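Local coordinates for manganese-dependent inorganic pyrophosphatase (Methanocaldococcus jannaschii, PDB 2EB0), which catalyses the hydrolysis of diphosphate to two phosphates with manganese as cofactor, as a family II (class C) inorganic pyrophosphatase, at residues B[20-23]-B[28-31]; B[102-107]-B[113-118]; B[138-143]-B[165-170]. All blocks are in the same frame, centred on the assembly; numbering follows the deposited sequence.

Interaction 1: residues B[20-23]-B[28-31]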
loop_
_atom_site.group_PDB
_atom_site.type_symbol
_atom_site.label_atom_id
_atom_site.label_comp_id
_atom_site.label_asym_id
_atom_site.label_seq_id
_atom_site.Cartn_x
_atom_site.Cartn_y
_atom_site.Cartn_z
ATOM N N VAL B 20 -17.445 -7.267 -10.214
ATOM C CA VAL B 20 -16.726 -8.524 -10.352
ATOM C C VAL B 20 -16.090 -8.997 -9.042
ATOM O O VAL B 20 -16.204 -10.167 -8.689
ATOM C CB VAL B 20 -15.668 -8.409 -11.476
ATOM C CG1 VAL B 20 -14.956 -9.743 -11.688
ATOM C CG2 VAL B 20 -16.361 -7.966 -12.769
ATOM N N LEU B 21 -15.452 -8.095 -8.303
ATOM C CA LEU B 21 -14.838 -8.506 -7.049
ATOM C C LEU B 21 -15.919 -8.910 -6.049
ATOM O O LEU B 21 -15.760 -9.885 -5.314
ATOM C CB LEU B 21 -13.962 -7.390 -6.472
ATOM C CG LEU B 21 -13.092 -7.780 -5.269
ATOM C CD1 LEU B 21 -12.258 -9.007 -5.610
ATOM C CD2 LEU B 21 -12.182 -6.612 -4.883
ATOM N N ALA B 22 -17.022 -8.170 -6.034
ATOM C CA ALA B 22 -18.133 -8.479 -5.138
ATOM C C ALA B 22 -18.647 -9.880 -5.450
ATOM O O ALA B 22 -19.001 -10.638 -4.550
ATOM C CB ALA B 22 -19.244 -7.475 -5.315
ATOM N N TYR B 23 -18.690 -10.214 -6.733
ATOM C CA TYR B 23 -19.138 -11.533 -7.174
ATOM C C TYR B 23 -18.215 -12.616 -6.613
ATOM O O TYR B 23 -18.677 -13.634 -6.112
ATOM C CB TYR B 23 -19.133 -11.595 -8.704
ATOM C CG TYR B 23 -19.162 -12.988 -9.291
ATOM C CD1 TYR B 23 -20.347 -13.718 -9.362
ATOM C CD2 TYR B 23 -18.001 -13.569 -9.791
ATOM C CE1 TYR B 23 -20.377 -15.003 -9.925
ATOM C CE2 TYR B 23 -18.014 -14.849 -10.352
ATOM C CZ TYR B 23 -19.204 -15.557 -10.416
ATOM O OH TYR B 23 -19.208 -16.821 -10.969
ATOM N N TYR B 28 -21.748 -7.367 -1.366
ATOM C CA TYR B 28 -22.497 -6.419 -2.185
ATOM C C TYR B 28 -21.687 -5.403 -2.985
ATOM O O TYR B 28 -20.770 -4.764 -2.460
ATOM C CB TYR B 28 -23.483 -5.635 -1.315
ATOM C CG TYR B 28 -24.351 -6.484 -0.418
ATOM C CD1 TYR B 28 -25.049 -7.583 -0.923
ATOM C CD2 TYR B 28 -24.485 -6.184 0.937
ATOM C CE1 TYR B 28 -25.853 -8.361 -0.101
ATOM C CE2 TYR B 28 -25.290 -6.955 1.767
ATOM C CZ TYR B 28 -25.971 -8.042 1.243
ATOM O OH TYR B 28 -26.769 -8.808 2.064
ATOM N N PRO B 29 -22.023 -5.240 -4.276
ATOM C CA PRO B 29 -21.338 -4.283 -5.146
ATOM C C PRO B 29 -21.987 -2.926 -4.897
ATOM O O PRO B 29 -23.173 -2.852 -4.557
ATOM C CB PRO B 29 -21.648 -4.807 -6.540
ATOM C CG PRO B 29 -23.037 -5.340 -6.369
ATOM C CD PRO B 29 -22.920 -6.103 -5.062
ATOM N N ALA B 30 -21.233 -1.850 -5.062
ATOM C CA ALA B 30 -21.803 -0.537 -4.836
ATOM C C ALA B 30 -20.995 0.526 -5.561
ATOM O O ALA B 30 -19.900 0.251 -6.072
ATOM C CB ALA B 30 -21.855 -0.240 -3.340
ATOM N N ARG B 31 -21.553 1.736 -5.592
ATOM C CA ARG B 31 -20.942 2.881 -6.251
ATOM C C ARG B 31 -21.091 4.129 -5.377
ATOM O O ARG B 31 -22.015 4.225 -4.572
ATOM C CB ARG B 31 -21.616 3.096 -7.613
ATOM C CG ARG B 31 -23.127 3.261 -7.521
ATOM C CD ARG B 31 -23.818 3.077 -8.874
ATOM N NE ARG B 31 -25.270 3.250 -8.779
ATOM C CZ ARG B 31 -25.888 4.430 -8.831
ATOM N NH1 ARG B 31 -25.189 5.552 -8.979
ATOM N NH2 ARG B 31 -27.209 4.490 -8.738
#
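A22 and P29 meet where helix 12-25 packs on strand 28-31, the last two elements of a beta-alpha-beta unit that starts with strand 2-5. The unit belongs to the parallel sheet of the DHH domain. The contact is small, about 90 Å² counted on both sides, and more than half of it falls on A22. The bond from CA to CB of A22 points at the strand. Its methyl lies against the start of the proline ring, with CB 3.7 Å from P29 N. Two ring carbons of P29 join in: CD, bonded to that nitrogen, and CB, one bond beyond CA, both come within 4 Å of the A22 methyl. Y28 takes part through its backbone. The bond from CA to CB of Y28 points away from the helix; its ring meets that of Y3 on strand 2-5. No hydrogen bond joins the two segments; the backbone of Y28 pairs instead with R2 and V4 of strand 2-5. A22 also touches V4, so its one methyl packs on two neighbouring strands. The Y28 contribution is its carbonyl carbon, with A22 CB to Y28 C at 4.0 Å.

Interaction 2: residues B[102-107]-B[113-118]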
loop_
_atom_site.group_PDB
_atom_site.type_symbol
_atom_site.label_atom_id
_atom_site.label_comp_id
_atom_site.label_asym_id
_atom_site.label_seq_id
_atom_site.Cartn_x
_atom_site.Cartn_y
_atom_site.Cartn_z
ATOM N N TYR B 102 -3.665 -4.742 -1.960
ATOM C CA TYR B 102 -3.055 -5.262 -3.174
ATOM C C TYR B 102 -3.191 -4.288 -4.338
ATOM O O TYR B 102 -4.295 -4.071 -4.859
ATOM C CB TYR B 102 -3.677 -6.615 -3.540
ATOM C CG TYR B 102 -3.011 -7.296 -4.716
ATOM C CD1 TYR B 102 -1.617 -7.345 -4.823
ATOM C CD2 TYR B 102 -3.770 -7.898 -5.720
ATOM C CE1 TYR B 102 -1.003 -7.969 -5.902
ATOM C CE2 TYR B 102 -3.160 -8.529 -6.803
ATOM C CZ TYR B 102 -1.779 -8.560 -6.889
ATOM O OH TYR B 102 -1.172 -9.168 -7.964
ATOM N N ALA B 103 -2.067 -3.690 -4.723
ATOM C CA ALA B 103 -2.045 -2.751 -5.841
ATOM C C ALA B 103 -0.855 -3.001 -6.779
ATOM O O ALA B 103 0.271 -3.203 -6.335
ATOM C CB ALA B 103 -2.023 -1.303 -5.317
ATOM N N LYS B 104 -1.120 -3.014 -8.080
ATOM C CA LYS B 104 -0.072 -3.215 -9.077
ATOM C C LYS B 104 -0.119 -2.020 -10.005
ATOM O O LYS B 104 -1.197 -1.560 -10.374
ATOM C CB LYS B 104 -0.307 -4.494 -9.894
ATOM C CG LYS B 104 -0.208 -5.779 -9.091
ATOM C CD LYS B 104 -0.537 -7.023 -9.923
ATOM C CE LYS B 104 0.697 -7.655 -10.580
ATOM N NZ LYS B 104 1.217 -6.912 -11.755
ATOM N N PRO B 105 1.047 -1.488 -10.390
ATOM C CA PRO B 105 0.996 -0.334 -11.289
ATOM C C PRO B 105 0.684 -0.722 -12.746
ATOM O O PRO B 105 1.526 -0.576 -13.626
ATOM C CB PRO B 105 2.373 0.304 -11.113
ATOM C CG PRO B 105 3.270 -0.885 -10.851
ATOM C CD PRO B 105 2.424 -1.766 -9.928
ATOM N N VAL B 106 -0.528 -1.221 -12.990
ATOM C CA VAL B 106 -0.950 -1.599 -14.338
ATOM C C VAL B 106 -2.005 -0.631 -14.878
ATOM O O VAL B 106 -2.302 0.389 -14.257
ATOM C CB VAL B 106 -1.526 -3.031 -14.392
ATOM C CG1 VAL B 106 -0.408 -4.044 -14.262
ATOM C CG2 VAL B 106 -2.553 -3.226 -13.283
ATOM N N GLY B 107 -2.573 -0.962 -16.033
ATOM C CA GLY B 107 -3.555 -0.089 -16.648
ATOM C C GLY B 107 -4.889 0.041 -15.939
ATOM O O GLY B 107 -5.562 1.061 -16.078
ATOM N N ILE B 113 -7.423 -7.903 -11.041
ATOM C CA ILE B 113 -8.394 -8.928 -10.687
ATOM C C ILE B 113 -8.362 -10.106 -11.650
ATOM O O ILE B 113 -8.420 -11.264 -11.229
ATOM C CB ILE B 113 -9.816 -8.330 -10.644
ATOM C CG1 ILE B 113 -9.892 -7.281 -9.536
ATOM C CG2 ILE B 113 -10.852 -9.430 -10.399
ATOM C CD1 ILE B 113 -11.221 -6.556 -9.463
ATOM N N ALA B 114 -8.259 -9.802 -12.939
ATOM C CA ALA B 114 -8.230 -10.828 -13.969
ATOM C C ALA B 114 -6.980 -11.691 -13.860
ATOM O O ALA B 114 -7.037 -12.914 -14.059
ATOM C CB ALA B 114 -8.302 -10.181 -15.355
ATOM N N GLU B 115 -5.850 -11.063 -13.549
ATOM C CA GLU B 115 -4.615 -11.816 -13.437
ATOM C C GLU B 115 -4.719 -12.786 -12.277
ATOM O O GLU B 115 -4.208 -13.902 -12.343
ATOM C CB GLU B 115 -3.415 -10.897 -13.235
ATOM C CG GLU B 115 -2.148 -11.667 -12.922
ATOM C CD GLU B 115 -0.942 -10.774 -12.782
ATOM O OE1 GLU B 115 -1.048 -9.741 -12.093
ATOM O OE2 GLU B 115 0.118 -11.111 -13.355
ATOM N N LEU B 116 -5.382 -12.365 -11.210
ATOM C CA LEU B 116 -5.550 -13.253 -10.073
ATOM C C LEU B 116 -6.471 -14.388 -10.482
ATOM O O LEU B 116 -6.267 -15.552 -10.108
ATOM C CB LEU B 116 -6.163 -12.513 -8.890
ATOM C CG LEU B 116 -5.221 -11.553 -8.170
ATOM C CD1 LEU B 116 -5.941 -10.973 -6.958
ATOM C CD2 LEU B 116 -3.961 -12.312 -7.731
ATOM N N TYR B 117 -7.486 -14.044 -11.266
ATOM C CA TYR B 117 -8.439 -15.043 -11.701
ATOM C C TYR B 117 -7.839 -16.156 -12.542
ATOM O O TYR B 117 -7.995 -17.330 -12.217
ATOM C CB TYR B 117 -9.579 -14.397 -12.474
ATOM C CG TYR B 117 -10.501 -15.411 -13.077
ATOM C CD1 TYR B 117 -10.440 -15.711 -14.436
ATOM C CD2 TYR B 117 -11.405 -16.105 -12.284
ATOM C CE1 TYR B 117 -11.258 -16.682 -14.990
ATOM C CE2 TYR B 117 -12.226 -17.079 -12.821
ATOM C CZ TYR B 117 -12.149 -17.364 -14.173
ATOM O OH TYR B 117 -12.960 -18.327 -14.710
ATOM N N PHE B 118 -7.158 -15.794 -13.619
ATOM C CA PHE B 118 -6.579 -16.795 -14.496
ATOM C C PHE B 118 -5.462 -17.611 -13.858
ATOM O O PHE B 118 -5.224 -18.753 -14.254
ATOM C CB PHE B 118 -6.110 -16.144 -15.791
ATOM C CG PHE B 118 -7.241 -15.664 -16.660
ATOM C CD1 PHE B 118 -7.404 -14.305 -16.934
ATOM C CD2 PHE B 118 -8.149 -16.577 -17.206
ATOM C CE1 PHE B 118 -8.455 -13.859 -17.743
ATOM C CE2 PHE B 118 -9.197 -16.146 -18.011
ATOM C CZ PHE B 118 -9.353 -14.778 -18.283
HETATM O O HOH W 1 -2.916 -9.689 -9.916
#
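Y102 packs its ring on L116, where strand 100-103 of the parallel DHH-domain sheet faces the following helix 109-118. The two side chains slide past each other in opposite directions. L116 CD1 comes obliquely to the ring, 3.7 Å from Y102 CE2. CG of Y102 stands anti to the backbone N (chi1 -174°), which carries the ring across to the helix. E115 crosses Y102 at about a right angle, its carboxylate plane turned 31° from the ring. One water links the two: it accepts from Y102 OH at 2.7 Å, in the plane of the ring, and donates to E115 OE1 at 2.9 Å. With an alanine here, the water would probably lose its phenol partner and a gap would open beside L116. Y102 and A103 pair antiparallel with a strand of the second subunit, and L124 of that subunit packs on the contact. V106 O accepts a hydrogen bond from ND1 of H88, a manganese ligand. K104 bends at its last two torsions and crosses E115 nearly at right angles. Their salt bridge is long, with K104 NZ 3.6 Å from E115 OE1; the aliphatic K104 CE lies closer to E115 OE1, at 3.1 Å.

Interaction 3: residues B[138-143]-B[165-170]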
loop_
_atom_site.group_PDB
_atom_site.type_symbol
_atom_site.label_atom_id
_atom_site.label_comp_id
_atom_site.label_asym_id
_atom_site.label_seq_id
_atom_site.Cartn_x
_atom_site.Cartn_y
_atom_site.Cartn_z
ATOM N N GLY B 138 -16.768 -9.657 -19.795
ATOM C CA GLY B 138 -16.959 -8.514 -20.668
ATOM C C GLY B 138 -16.741 -7.201 -19.940
ATOM O O GLY B 138 -16.231 -6.250 -20.528
ATOM N N LEU B 139 -17.132 -7.132 -18.667
ATOM C CA LEU B 139 -16.948 -5.901 -17.894
ATOM C C LEU B 139 -15.475 -5.648 -17.626
ATOM O O LEU B 139 -15.002 -4.518 -17.731
ATOM C CB LEU B 139 -17.666 -5.959 -16.544
ATOM C CG LEU B 139 -19.184 -6.083 -16.443
ATOM C CD1 LEU B 139 -19.560 -5.807 -14.995
ATOM C CD2 LEU B 139 -19.899 -5.104 -17.372
ATOM N N LEU B 140 -14.756 -6.704 -17.258
ATOM C CA LEU B 140 -13.336 -6.582 -16.978
ATOM C C LEU B 140 -12.637 -6.112 -18.239
ATOM O O LEU B 140 -11.732 -5.272 -18.193
ATOM C CB LEU B 140 -12.753 -7.922 -16.534
ATOM C CG LEU B 140 -13.212 -8.486 -15.190
ATOM C CD1 LEU B 140 -12.423 -9.775 -14.902
ATOM C CD2 LEU B 140 -12.997 -7.457 -14.085
ATOM N N LEU B 141 -13.065 -6.673 -19.367
ATOM C CA LEU B 141 -12.512 -6.324 -20.665
ATOM C C LEU B 141 -12.749 -4.848 -20.924
ATOM O O LEU B 141 -11.837 -4.118 -21.296
ATOM C CB LEU B 141 -13.187 -7.137 -21.769
ATOM C CG LEU B 141 -12.827 -6.706 -23.196
ATOM C CD1 LEU B 141 -11.319 -6.626 -23.360
ATOM C CD2 LEU B 141 -13.425 -7.705 -24.183
ATOM N N SER B 142 -13.989 -4.420 -20.731
ATOM C CA SER B 142 -14.356 -3.025 -20.947
ATOM C C SER B 142 -13.542 -2.109 -20.033
ATOM O O SER B 142 -13.073 -1.049 -20.454
ATOM C CB SER B 142 -15.848 -2.831 -20.670
ATOM O OG SER B 142 -16.610 -3.780 -21.387
ATOM N N ALA B 143 -13.380 -2.529 -18.785
ATOM C CA ALA B 143 -12.630 -1.750 -17.810
ATOM C C ALA B 143 -11.196 -1.551 -18.274
ATOM O O ALA B 143 -10.664 -0.445 -18.198
ATOM C CB ALA B 143 -12.652 -2.446 -16.443
ATOM N N LYS B 165 -6.988 -9.928 -24.108
ATOM C CA LYS B 165 -7.197 -10.995 -25.078
ATOM C C LYS B 165 -7.921 -12.202 -24.491
ATOM O O LYS B 165 -8.822 -12.747 -25.110
ATOM C CB LYS B 165 -5.863 -11.448 -25.678
ATOM C CG LYS B 165 -5.224 -10.430 -26.614
ATOM C CD LYS B 165 -3.973 -10.995 -27.274
ATOM C CE LYS B 165 -3.278 -9.961 -28.148
ATOM N NZ LYS B 165 -2.719 -8.836 -27.346
ATOM N N LYS B 166 -7.512 -12.629 -23.306
ATOM C CA LYS B 166 -8.131 -13.778 -22.660
ATOM C C LYS B 166 -9.566 -13.493 -22.234
ATOM O O LYS B 166 -10.419 -14.380 -22.282
ATOM C CB LYS B 166 -7.302 -14.198 -21.452
ATOM C CG LYS B 166 -5.971 -14.825 -21.815
ATOM C CD LYS B 166 -5.068 -14.952 -20.599
ATOM C CE LYS B 166 -4.421 -16.326 -20.528
ATOM N NZ LYS B 166 -5.426 -17.403 -20.257
ATOM N N LEU B 167 -9.830 -12.260 -21.811
ATOM C CA LEU B 167 -11.175 -11.873 -21.387
ATOM C C LEU B 167 -12.104 -11.799 -22.597
ATOM O O LEU B 167 -13.256 -12.218 -22.522
ATOM C CB LEU B 167 -11.138 -10.525 -20.657
ATOM C CG LEU B 167 -10.375 -10.570 -19.331
ATOM C CD1 LEU B 167 -10.156 -9.159 -18.813
ATOM C CD2 LEU B 167 -11.151 -11.424 -18.316
ATOM N N ALA B 168 -11.588 -11.269 -23.706
ATOM C CA ALA B 168 -12.352 -11.160 -24.949
ATOM C C ALA B 168 -12.794 -12.553 -25.386
ATOM O O ALA B 168 -13.898 -12.740 -25.906
ATOM C CB ALA B 168 -11.493 -10.521 -26.046
ATOM N N GLU B 169 -11.918 -13.528 -25.166
ATOM C CA GLU B 169 -12.199 -14.916 -25.521
ATOM C C GLU B 169 -13.399 -15.446 -24.746
ATOM O O GLU B 169 -14.265 -16.118 -25.309
ATOM C CB GLU B 169 -10.976 -15.789 -25.230
ATOM C CG GLU B 169 -11.206 -17.278 -25.428
ATOM C CD GLU B 169 -9.981 -18.114 -25.088
ATOM O OE1 GLU B 169 -10.081 -19.359 -25.130
ATOM O OE2 GLU B 169 -8.918 -17.532 -24.780
ATOM N N ILE B 170 -13.446 -15.141 -23.452
ATOM C CA ILE B 170 -14.539 -15.594 -22.600
ATOM C C ILE B 170 -15.826 -14.827 -22.881
ATOM O O ILE B 170 -16.908 -15.416 -22.930
ATOM C CB ILE B 170 -14.195 -15.423 -21.102
ATOM C CG1 ILE B 170 -12.912 -16.189 -20.768
ATOM C CG2 ILE B 170 -15.351 -15.916 -20.240
ATOM C CD1 ILE B 170 -12.434 -15.976 -19.353
#
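The carbonyl oxygen of G138 is gripped twice by S142, one turn further along helix 134-148. S142 OG donates to G138 O at 2.6 Å, and S142 N donates to the same oxygen at 2.9 Å. The two donors come from opposite faces of the carbonyl plane. The hydroxyl is tilted 31° from that plane. This back-bond satisfies a buried hydroxyl within its own helix. S142 itself packs on F46 and on V42 of helix 37-45. Contact with helix 158-171 is made by L140 and L141. The two segments are an antiparallel helix pair that crosses at -144°, with axes 8.6 Å apart at closest approach. The pair joins helix 134-148, which carries the manganese ligand D147, to helix 158-171, the next helix in the chain. L167 is the main residue from the second helix. Its CD1 reaches L140 CB at 3.7 Å and also lies near the backbone N of L141, while its CD2 meets L140 CD1. The L140 and L167 side chains cross at about a right angle. L141 and L167 also meet at their first side-chain carbons, L141 CB to L167 CB at 4.1 Å. L141 has CG anti to the backbone N (chi1 172°), which brings its CD2 to A168. On that side L141 CD2 sits 3.7 Å from A168 CA and 3.9 Å from A168 CB.

Interactions 1 and 2 both lie on the parallel sheet, at different places in its strand order: 28-31 is next to one outermost strand of the chain, 100-103 is the other. Both are partly buried. Interaction 3 joins two helices and is the fully buried contact of the three. Interactions 1 and 3 are apolar across their segments. Interaction 2, beside the second subunit, adds a water bridge and a long ion pair to its packing. The three touch one another. L21 CB meets I113 CD1 at 4.1 Å, joining interactions 1 and 2, and V20 CG2 meets L140 CD2 at 3.6 Å, joining 1 and 3. F118, at the end of helix 109-118, packs on L167 and I170 and links interaction 2 to 3.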